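Local atomic coordinates of beta-N-acetylglucosaminidase-like protein Glycoside hydrolase family 20 (Flavobacterium johnsoniae, PDB entry 6YHH), a protein that probably removes N-acetylglucosamine units from the ends of chitin-derived oligosaccharides, as a family 20 beta-N-acetylhexosaminidase. Residues 153-158 / 184-189; 178-183 / 225-230; 193-198 / 242-247. All coordinates share one frame; numbering follows the deposited sequence.

Interaction 1 (153-158 / 184-189)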
loop_
_atom_site.group_PDB
_atom_site.type_symbol
_atom_site.label_atom_id
_atom_site.label_comp_id
_atom_site.label_asym_id
_atom_site.label_seq_id
_atom_site.Cartn_x
_atom_site.Cartn_y
_atom_site.Cartn_z
ATOM N N ALA A 153 13.310 0.506 -11.973
ATOM C CA ALA A 153 13.566 0.514 -10.541
ATOM C C ALA A 153 14.786 1.390 -10.163
ATOM O O ALA A 153 15.140 1.517 -8.987
ATOM C CB ALA A 153 13.791 -0.914 -10.060
ATOM N N SER A 154 15.410 2.032 -11.158
ATOM C CA SER A 154 16.603 2.829 -10.907
ATOM C C SER A 154 16.269 4.315 -10.544
ATOM O O SER A 154 16.796 4.855 -9.580
ATOM C CB SER A 154 17.549 2.789 -12.135
ATOM O OG SER A 154 18.658 3.649 -11.964
ATOM N N ARG A 155 15.470 4.970 -11.386
ATOM C CA ARG A 155 15.253 6.391 -11.186
ATOM C C ARG A 155 14.587 6.641 -9.806
ATOM O O ARG A 155 15.095 7.356 -8.979
ATOM C CB ARG A 155 14.426 6.968 -12.327
ATOM C CG ARG A 155 15.250 7.279 -13.583
ATOM C CD ARG A 155 16.149 6.171 -14.057
ATOM N NE ARG A 155 16.871 6.551 -15.298
ATOM C CZ ARG A 155 16.336 6.564 -16.503
ATOM N NH1 ARG A 155 15.085 6.133 -16.724
ATOM N NH2 ARG A 155 16.987 7.090 -17.507
ATOM N N HIS A 156 13.471 6.000 -9.567
ATOM C CA HIS A 156 12.886 5.801 -8.255
ATOM C C HIS A 156 12.726 4.323 -7.993
ATOM O O HIS A 156 12.064 3.622 -8.716
ATOM C CB HIS A 156 11.487 6.425 -8.067
ATOM C CG HIS A 156 11.508 7.909 -7.846
ATOM N ND1 HIS A 156 11.595 8.806 -8.885
ATOM C CD2 HIS A 156 11.518 8.648 -6.711
ATOM C CE1 HIS A 156 11.610 10.039 -8.400
ATOM N NE2 HIS A 156 11.559 9.974 -7.094
ATOM N N PHE A 157 13.380 3.888 -6.928
ATOM C CA PHE A 157 13.306 2.516 -6.493
ATOM C C PHE A 157 11.855 2.200 -6.202
ATOM O O PHE A 157 11.126 3.000 -5.525
ATOM C CB PHE A 157 14.223 2.241 -5.324
ATOM C CG PHE A 157 14.134 0.839 -4.781
ATOM C CD1 PHE A 157 14.681 -0.213 -5.525
ATOM C CD2 PHE A 157 13.570 0.554 -3.529
ATOM C CE1 PHE A 157 14.600 -1.511 -5.114
ATOM C CE2 PHE A 157 13.502 -0.773 -3.106
ATOM C CZ PHE A 157 14.072 -1.802 -3.875
ATOM N N GLN A 158 11.442 1.025 -6.645
ATOM C CA GLN A 158 10.089 0.536 -6.404
ATOM C C GLN A 158 10.177 -0.734 -5.538
ATOM O O GLN A 158 10.608 -1.804 -6.013
ATOM C CB GLN A 158 9.373 0.235 -7.677
ATOM C CG GLN A 158 9.392 1.371 -8.693
ATOM C CD GLN A 158 8.615 2.582 -8.207
ATOM O OE1 GLN A 158 7.630 2.473 -7.541
ATOM N NE2 GLN A 158 9.131 3.738 -8.549
ATOM N N ASP A 184 20.460 2.020 -13.866
ATOM C CA ASP A 184 20.556 3.157 -14.731
ATOM C C ASP A 184 21.489 4.147 -14.022
ATOM O O ASP A 184 22.214 3.773 -13.025
ATOM C CB ASP A 184 19.157 3.731 -15.048
ATOM C CG ASP A 184 19.087 4.377 -16.386
ATOM O OD1 ASP A 184 19.727 5.464 -16.541
ATOM O OD2 ASP A 184 18.458 3.845 -17.300
ATOM N N ASP A 185 21.558 5.376 -14.518
ATOM C CA ASP A 185 22.496 6.362 -13.963
ATOM C C ASP A 185 22.232 6.691 -12.474
ATOM O O ASP A 185 23.113 7.099 -11.727
ATOM C CB ASP A 185 22.426 7.692 -14.740
ATOM C CG ASP A 185 22.917 7.570 -16.178
ATOM O OD1 ASP A 185 24.162 7.407 -16.354
ATOM O OD2 ASP A 185 22.010 7.671 -17.062
ATOM N N GLN A 186 20.974 6.516 -12.104
ATOM C CA GLN A 186 20.434 6.934 -10.822
ATOM C C GLN A 186 20.464 5.819 -9.756
ATOM O O GLN A 186 19.912 6.006 -8.662
ATOM C CB GLN A 186 18.992 7.433 -11.029
ATOM C CG GLN A 186 18.898 8.670 -11.863
ATOM C CD GLN A 186 18.991 8.461 -13.371
ATOM O OE1 GLN A 186 19.041 7.350 -13.875
ATOM N NE2 GLN A 186 19.066 9.545 -14.082
ATOM N N GLY A 187 21.019 4.633 -10.124
ATOM C CA GLY A 187 21.166 3.581 -9.147
ATOM C C GLY A 187 21.148 2.191 -9.727
ATOM O O GLY A 187 20.536 1.953 -10.723
ATOM N N TRP A 188 21.907 1.318 -9.056
ATOM C CA TRP A 188 22.015 -0.114 -9.283
ATOM C C TRP A 188 21.200 -0.880 -8.262
ATOM O O TRP A 188 21.378 -0.638 -7.034
ATOM C CB TRP A 188 23.521 -0.537 -9.113
ATOM C CG TRP A 188 23.738 -1.976 -9.190
ATOM C CD1 TRP A 188 23.533 -2.856 -8.207
ATOM C CD2 TRP A 188 24.187 -2.749 -10.319
ATOM N NE1 TRP A 188 23.765 -4.116 -8.638
ATOM C CE2 TRP A 188 24.178 -4.081 -9.928
ATOM C CE3 TRP A 188 24.561 -2.431 -11.622
ATOM C CZ2 TRP A 188 24.537 -5.123 -10.811
ATOM C CZ3 TRP A 188 24.926 -3.421 -12.473
ATOM C CH2 TRP A 188 24.881 -4.759 -12.078
ATOM N N ARG A 189 20.291 -1.741 -8.708
ATOM C CA ARG A 189 19.313 -2.344 -7.830
ATOM C C ARG A 189 19.369 -3.855 -7.564
ATOM O O ARG A 189 18.389 -4.387 -7.008
ATOM C CB ARG A 189 17.912 -2.051 -8.367
ATOM C CG ARG A 189 17.634 -0.555 -8.548
ATOM C CD ARG A 189 17.863 0.268 -7.269
ATOM N NE ARG A 189 17.509 1.670 -7.473
ATOM C CZ ARG A 189 18.056 2.687 -6.802
ATOM N NH1 ARG A 189 18.998 2.479 -5.885
ATOM N NH2 ARG A 189 17.703 3.906 -7.038
HETATM O O HOH W 1 19.524 8.751 -17.042
HETATM O O HOH W 2 17.611 7.188 -7.721
#

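Interaction 2 (178-183 / 225-230)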
loop_
_atom_site.group_PDB
_atom_site.type_symbol
_atom_site.label_atom_id
_atom_site.label_comp_id
_atom_site.label_asym_id
_atom_site.label_seq_id
_atom_site.Cartn_x
_atom_site.Cartn_y
_atom_site.Cartn_z
ATOM N N PHE A 178 7.167 -9.154 -17.714
ATOM C CA PHE A 178 7.577 -8.064 -16.797
ATOM C C PHE A 178 9.043 -7.823 -17.030
ATOM O O PHE A 178 9.875 -8.681 -16.779
ATOM C CB PHE A 178 7.317 -8.481 -15.400
ATOM C CG PHE A 178 7.784 -7.493 -14.339
ATOM C CD1 PHE A 178 7.079 -6.316 -14.102
ATOM C CD2 PHE A 178 8.927 -7.708 -13.617
ATOM C CE1 PHE A 178 7.490 -5.417 -13.155
ATOM C CE2 PHE A 178 9.300 -6.764 -12.640
ATOM C CZ PHE A 178 8.568 -5.669 -12.416
ATOM N N HIS A 179 9.350 -6.690 -17.623
ATOM C CA HIS A 179 10.718 -6.315 -17.940
ATOM C C HIS A 179 11.200 -5.384 -16.800
ATOM O O HIS A 179 10.655 -4.335 -16.513
ATOM C CB HIS A 179 10.746 -5.706 -19.333
ATOM C CG HIS A 179 11.974 -4.951 -19.727
ATOM N ND1 HIS A 179 11.971 -4.176 -20.868
ATOM C CD2 HIS A 179 13.221 -4.809 -19.176
ATOM C CE1 HIS A 179 13.126 -3.553 -20.981
ATOM N NE2 HIS A 179 13.904 -3.926 -19.982
ATOM N N TRP A 180 12.288 -5.804 -16.170
ATOM C CA TRP A 180 12.745 -5.146 -14.915
ATOM C C TRP A 180 14.046 -4.378 -15.221
ATOM O O TRP A 180 15.126 -4.962 -15.453
ATOM C CB TRP A 180 12.945 -6.225 -13.850
ATOM C CG TRP A 180 12.770 -5.839 -12.395
ATOM C CD1 TRP A 180 12.484 -4.624 -11.832
ATOM C CD2 TRP A 180 12.819 -6.784 -11.301
ATOM N NE1 TRP A 180 12.320 -4.741 -10.475
ATOM C CE2 TRP A 180 12.514 -6.068 -10.114
ATOM C CE3 TRP A 180 13.048 -8.146 -11.236
ATOM C CZ2 TRP A 180 12.453 -6.692 -8.880
ATOM C CZ3 TRP A 180 13.036 -8.764 -9.996
ATOM C CH2 TRP A 180 12.719 -8.022 -8.844
ATOM N N HIS A 181 13.927 -3.060 -15.269
ATOM C CA HIS A 181 15.045 -2.164 -15.601
ATOM C C HIS A 181 15.737 -1.838 -14.299
ATOM O O HIS A 181 15.269 -0.962 -13.544
ATOM C CB HIS A 181 14.495 -0.928 -16.380
ATOM C CG HIS A 181 15.551 0.042 -16.853
ATOM N ND1 HIS A 181 16.116 -0.060 -18.101
ATOM C CD2 HIS A 181 16.178 1.097 -16.257
ATOM C CE1 HIS A 181 17.047 0.857 -18.238
ATOM N NE2 HIS A 181 17.072 1.602 -17.157
ATOM N N LEU A 182 16.792 -2.628 -14.009
ATOM C CA LEU A 182 17.341 -2.786 -12.701
ATOM C C LEU A 182 18.606 -1.956 -12.410
ATOM O O LEU A 182 19.092 -1.940 -11.275
ATOM C CB LEU A 182 17.646 -4.271 -12.455
ATOM C CG LEU A 182 16.465 -5.185 -12.221
ATOM C CD1 LEU A 182 16.833 -6.623 -12.526
ATOM C CD2 LEU A 182 16.113 -5.009 -10.785
ATOM N N VAL A 183 19.018 -1.172 -13.405
ATOM C CA VAL A 183 20.189 -0.349 -13.349
ATOM C C VAL A 183 20.052 0.825 -14.309
ATOM O O VAL A 183 19.534 0.654 -15.428
ATOM C CB VAL A 183 21.472 -1.143 -13.780
ATOM C CG1 VAL A 183 22.670 -0.228 -13.531
ATOM C CG2 VAL A 183 21.537 -2.527 -13.054
ATOM N N ILE A 225 3.653 -15.203 -15.768
ATOM C CA ILE A 225 4.476 -14.068 -16.247
ATOM C C ILE A 225 5.988 -14.379 -16.277
ATOM O O ILE A 225 6.565 -14.860 -15.310
ATOM C CB ILE A 225 4.176 -12.846 -15.356
ATOM C CG1 ILE A 225 2.663 -12.462 -15.449
ATOM C CG2 ILE A 225 5.089 -11.664 -15.712
ATOM C CD1 ILE A 225 2.245 -11.586 -14.291
ATOM N N LEU A 226 6.582 -14.075 -17.398
ATOM C CA LEU A 226 8.043 -14.119 -17.661
ATOM C C LEU A 226 8.709 -12.841 -17.170
ATOM O O LEU A 226 8.196 -11.758 -17.449
ATOM C CB LEU A 226 8.253 -14.192 -19.151
ATOM C CG LEU A 226 9.674 -14.072 -19.687
ATOM C CD1 LEU A 226 10.506 -15.265 -19.244
ATOM C CD2 LEU A 226 9.714 -13.979 -21.193
ATOM N N ILE A 227 9.819 -12.956 -16.452
ATOM C CA ILE A 227 10.603 -11.813 -16.140
ATOM C C ILE A 227 11.815 -11.682 -17.022
ATOM O O ILE A 227 12.617 -12.680 -17.168
ATOM C CB ILE A 227 10.969 -11.740 -14.645
ATOM C CG1 ILE A 227 9.702 -11.740 -13.734
ATOM C CG2 ILE A 227 11.940 -10.563 -14.347
ATOM C CD1 ILE A 227 9.959 -11.518 -12.263
ATOM N N VAL A 228 11.994 -10.489 -17.578
ATOM C CA VAL A 228 13.110 -10.173 -18.423
ATOM C C VAL A 228 13.935 -9.106 -17.662
ATOM O O VAL A 228 13.500 -7.943 -17.539
ATOM C CB VAL A 228 12.682 -9.665 -19.831
ATOM C CG1 VAL A 228 13.888 -9.283 -20.619
ATOM C CG2 VAL A 228 11.840 -10.725 -20.543
ATOM N N PRO A 229 15.077 -9.506 -17.069
ATOM C CA PRO A 229 15.981 -8.534 -16.421
ATOM C C PRO A 229 16.784 -7.702 -17.380
ATOM O O PRO A 229 17.077 -8.128 -18.500
ATOM C CB PRO A 229 16.918 -9.467 -15.626
ATOM C CG PRO A 229 17.064 -10.618 -16.601
ATOM C CD PRO A 229 15.683 -10.849 -17.113
ATOM N N GLU A 230 17.087 -6.455 -16.994
ATOM C CA GLU A 230 17.929 -5.578 -17.809
ATOM C C GLU A 230 19.022 -4.984 -17.001
ATOM O O GLU A 230 18.785 -4.372 -15.941
ATOM C CB GLU A 230 17.134 -4.452 -18.470
ATOM C CG GLU A 230 17.947 -3.594 -19.438
ATOM C CD GLU A 230 17.251 -2.317 -19.923
ATOM O OE1 GLU A 230 15.982 -2.215 -19.764
ATOM O OE2 GLU A 230 17.929 -1.427 -20.473
HETATM O O HOH W 3 18.944 -1.651 -16.728
#

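Interaction 3 (193-198 / 242-247)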
loop_
_atom_site.group_PDB
_atom_site.type_symbol
_atom_site.label_atom_id
_atom_site.label_comp_id
_atom_site.label_asym_id
_atom_site.label_seq_id
_atom_site.Cartn_x
_atom_site.Cartn_y
_atom_site.Cartn_z
ATOM N N LYS A 193 26.686 -10.079 -4.244
ATOM C CA LYS A 193 27.606 -10.449 -3.142
ATOM C C LYS A 193 29.072 -10.524 -3.544
ATOM O O LYS A 193 29.975 -10.290 -2.700
ATOM C CB LYS A 193 27.105 -11.792 -2.509
ATOM C CG LYS A 193 25.798 -11.643 -1.760
ATOM C CD LYS A 193 25.191 -12.987 -1.274
ATOM N N LYS A 194 29.314 -10.744 -4.806
ATOM C CA LYS A 194 30.649 -10.802 -5.363
ATOM C C LYS A 194 31.176 -9.504 -5.924
ATOM O O LYS A 194 32.353 -9.413 -6.214
ATOM C CB LYS A 194 30.713 -11.772 -6.510
ATOM N N HIS A 195 30.285 -8.500 -6.129
ATOM C CA HIS A 195 30.678 -7.165 -6.524
ATOM C C HIS A 195 30.019 -6.185 -5.598
ATOM O O HIS A 195 29.202 -5.297 -6.014
ATOM C CB HIS A 195 30.334 -6.917 -7.987
ATOM C CG HIS A 195 31.238 -7.686 -8.895
ATOM N ND1 HIS A 195 32.479 -7.209 -9.268
ATOM C CD2 HIS A 195 31.177 -8.968 -9.322
ATOM C CE1 HIS A 195 33.089 -8.114 -10.010
ATOM N NE2 HIS A 195 32.329 -9.195 -10.036
ATOM N N PRO A 196 30.350 -6.249 -4.303
ATOM C CA PRO A 196 29.607 -5.468 -3.311
ATOM C C PRO A 196 29.663 -3.984 -3.427
ATOM O O PRO A 196 28.749 -3.300 -2.933
ATOM C CB PRO A 196 30.206 -5.935 -1.976
ATOM C CG PRO A 196 31.591 -6.253 -2.368
ATOM C CD PRO A 196 31.422 -7.070 -3.633
ATOM N N LYS A 197 30.659 -3.436 -4.106
ATOM C CA LYS A 197 30.755 -2.027 -4.280
ATOM C C LYS A 197 29.529 -1.461 -5.028
ATOM O O LYS A 197 29.189 -0.292 -4.864
ATOM C CB LYS A 197 31.989 -1.619 -5.001
ATOM C CG LYS A 197 33.256 -1.730 -4.109
ATOM C CD LYS A 197 34.487 -1.076 -4.760
ATOM C CE LYS A 197 35.061 -1.767 -5.987
ATOM N NZ LYS A 197 35.997 -0.928 -6.795
ATOM N N LEU A 198 28.921 -2.283 -5.853
ATOM C CA LEU A 198 27.706 -1.779 -6.579
ATOM C C LEU A 198 26.556 -1.469 -5.608
ATOM O O LEU A 198 25.808 -0.497 -5.831
ATOM C CB LEU A 198 27.288 -2.772 -7.632
ATOM C CG LEU A 198 28.166 -2.785 -8.890
ATOM C CD1 LEU A 198 27.999 -4.073 -9.642
ATOM C CD2 LEU A 198 27.951 -1.550 -9.801
ATOM N N THR A 242 30.467 4.707 -10.688
ATOM C CA THR A 242 30.723 5.136 -9.314
ATOM C C THR A 242 31.403 3.994 -8.509
ATOM O O THR A 242 32.324 4.249 -7.732
ATOM C CB THR A 242 29.393 5.592 -8.648
ATOM O OG1 THR A 242 28.859 6.665 -9.384
ATOM C CG2 THR A 242 29.609 5.991 -7.200
ATOM N N ALA A 243 30.946 2.762 -8.700
ATOM C CA ALA A 243 31.547 1.595 -8.080
ATOM C C ALA A 243 32.880 1.154 -8.760
ATOM O O ALA A 243 33.854 0.795 -8.052
ATOM C CB ALA A 243 30.593 0.415 -8.128
ATOM N N TYR A 244 32.923 1.197 -10.088
ATOM C CA TYR A 244 34.070 0.711 -10.905
ATOM C C TYR A 244 34.559 1.806 -11.862
ATOM O O TYR A 244 34.430 1.684 -13.066
ATOM C CB TYR A 244 33.682 -0.570 -11.664
ATOM C CG TYR A 244 33.519 -1.774 -10.728
ATOM C CD1 TYR A 244 34.658 -2.380 -10.186
ATOM C CD2 TYR A 244 32.314 -2.249 -10.334
ATOM C CE1 TYR A 244 34.559 -3.454 -9.337
ATOM C CE2 TYR A 244 32.211 -3.298 -9.446
ATOM C CZ TYR A 244 33.333 -3.933 -8.986
ATOM O OH TYR A 244 33.268 -5.003 -8.084
ATOM N N PRO A 245 35.118 2.905 -11.343
ATOM C CA PRO A 245 35.554 4.022 -12.237
ATOM C C PRO A 245 36.600 3.614 -13.233
ATOM O O PRO A 245 36.736 4.237 -14.288
ATOM C CB PRO A 245 36.124 5.082 -11.296
ATOM C CG PRO A 245 36.390 4.368 -9.968
ATOM C CD PRO A 245 35.396 3.204 -9.900
ATOM N N GLU A 246 37.297 2.512 -12.929
ATOM C CA GLU A 246 38.415 2.110 -13.794
ATOM C C GLU A 246 37.989 1.533 -15.147
ATOM O O GLU A 246 38.796 1.493 -16.063
ATOM C CB GLU A 246 39.339 1.139 -13.026
ATOM C CG GLU A 246 38.722 -0.216 -12.756
ATOM C CD GLU A 246 37.979 -0.336 -11.412
ATOM O OE1 GLU A 246 37.943 -1.500 -10.936
ATOM O OE2 GLU A 246 37.466 0.688 -10.874
ATOM N N ILE A 247 36.704 1.179 -15.320
ATOM C CA ILE A 247 36.206 0.769 -16.623
ATOM C C ILE A 247 35.404 1.862 -17.322
ATOM O O ILE A 247 34.743 1.578 -18.352
ATOM C CB ILE A 247 35.397 -0.527 -16.511
ATOM C CG1 ILE A 247 34.127 -0.355 -15.689
ATOM C CG2 ILE A 247 36.275 -1.657 -15.944
ATOM C CD1 ILE A 247 33.186 -1.554 -15.687
HETATM O O HOH W 4 32.900 -4.771 -5.478
HETATM O O HOH W 5 37.758 -2.204 -8.373
#

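Interaction 1 (153-158 / 184-189)
Arg189 takes two consecutive carbonyls of 153-158 along one edge of its guanidinium: NE donates to Ala153 O at 2.8 Å, in the guanidinium plane, and NH2 to Ser154 O at 2.9 Å, tilted from it. A bend at chi2 (-55°) turns the group toward them, with Gly187 CA over one face and Phe157 CB over the other. A leucine here has no N-H to give, and both carbonyls, left without these donors, would probably tie the loop less firmly.

In the other direction, Ser154 OG donates to Gly187 O over 2.8 Å, in the carbonyl plane on a lone pair; Asp184 N also bonds that oxygen, within the type I turn 184-187.

Arg155 NE meets Gln186 OE1 at 2.7 Å, within the guanidinium plane but from above the amide's, while the Asp184 carboxylate lies over one guanidinium face, CG 3.3 Å from NE. Asp184 OD2 has its own bond to His181.

With NH1 salt-bridged to Asp152, Arg155 is fixed in direction; its NH2 reaches a bound Tris molecule, probably from the crystallisation liquor, and its side chain lies about 6 Å from that of the predicted proton donor Glu317, consistent with the substrate pocket's wall.

Interaction 2 (178-183 / 225-230)
Glu230 OE1 is gripped by two histidines of the neighbouring strand, His179 NE2 at 2.7 Å and His181 ND1 also at 2.7 Å, reaching it from opposite faces of the carboxylate plane. His179 comes in on the anti side, 27° out of that plane. His181 stands much steeper, 63° above it, with its ring turned almost perpendicular to the carboxylate, yet the oxygen lies close to the ring's own plane. The extended glutamate chain, CG anti to the backbone N (chi1 -174°), carries the carboxylate out to both rings. Each histidine has a further partner on its other nitrogen, Glu447 for His179 and Asp184 for His181, while Trp366 donates to Glu230 OE2.

The backbones pair as two parallel strands, 178-181 and 226-230, adjacent staves of the TIM barrel that forms the catalytic domain. Phe178 N donates to Leu226 O at 2.8 Å, and Phe178 O, Val228 O and Trp180 O continue the alternating pattern. His179, His181, Val228 and Glu230 lie on one face of this sheet, Phe178, Trp180, Ile227 and Pro229 on the other.

That second face is apolar and packs against helices 160-172 and 210-222. Ile227 lies beside Phe178, pointing the same way, with CG1 4.1 Å from Phe178 CD2, and its CG2 touches Trp180 CE3 at 4.1 Å. The indole itself is sandwiched between neighbours in its own segment, with Phe178 CE2 over the rim of one face and Leu182 CD2 over the rim of the other.

Interaction 3 (193-198 / 242-247)
The segment leading into helix 197-202, together with that helix's first turn, meets the C-terminal end of helix 238-243 here, on the flank of the catalytic barrel, with Tyr244, the first residue to leave helical geometry, as the main bridge between them. Its hydroxyl is held by His195, whose ND1 donates to Tyr244 OH at 2.6 Å along a nearly straight line (160°). The oxygen lies in the imidazole plane, at the ring's edge; the two side chains cross at about a right angle, and the planes of their rings stand 64° apart. On the same hydroxyl sits a water, 2.6 Å from Tyr244 OH, which also accepts the backbone NH of Lys197, so the phenol end is tied to 193-198 both directly and through solvent.

Lys197 reaches across to the helix end. Its chain stays extended through chi2 and bends at chi3 (-69°), which brings CE to 3.8 Å from Tyr244 CE1 and sets NZ 3.0 Å from Ala243 O, nearly in line with the carbonyl bond. A positive ammonium at the carboxyl end of a helix would be expected to suit the helix dipole. A second water joins NZ to Glu246 OE1, which has its own salt bridge to Lys290.

Apolar contacts fill the rest. Leu198 CD2 lies 3.7 Å from Ala243 CB, and Leu198 CG approaches the edge of the Tyr244 ring at CE2, 4.1 Å away. Leu198 and His195 also rest on Leu298, and Tyr244 on Ile294, both from helix 289-302. The two segments lie in the connections that follow strands 177-184 and 226-230, and meet on helix 289-302 as beta-alpha connections of a TIM barrel do at its outside.

How the interactions relate
From the N terminus, the chain leaves strand 146-152, and interaction 1 closes the loop that runs through helix 160-172 and strand 177-184, bringing the segment 184-189 back to 153-158. Interaction 2 opens inside that loop and closes only at strand 226-230, after helix 210-222, so the two cross. Interaction 3 begins after interaction 1 has ended and closes past strand 226-230, crossing interaction 2 in turn. Interactions 1 and 2 touch directly: Arg189 N lies 2.8 Å from Leu182 O, and Ala153 N 2.9 Å from His181 O. Trp188 packs on Leu198, joining the short strand 187-188 to helix 197-202 of interaction 3.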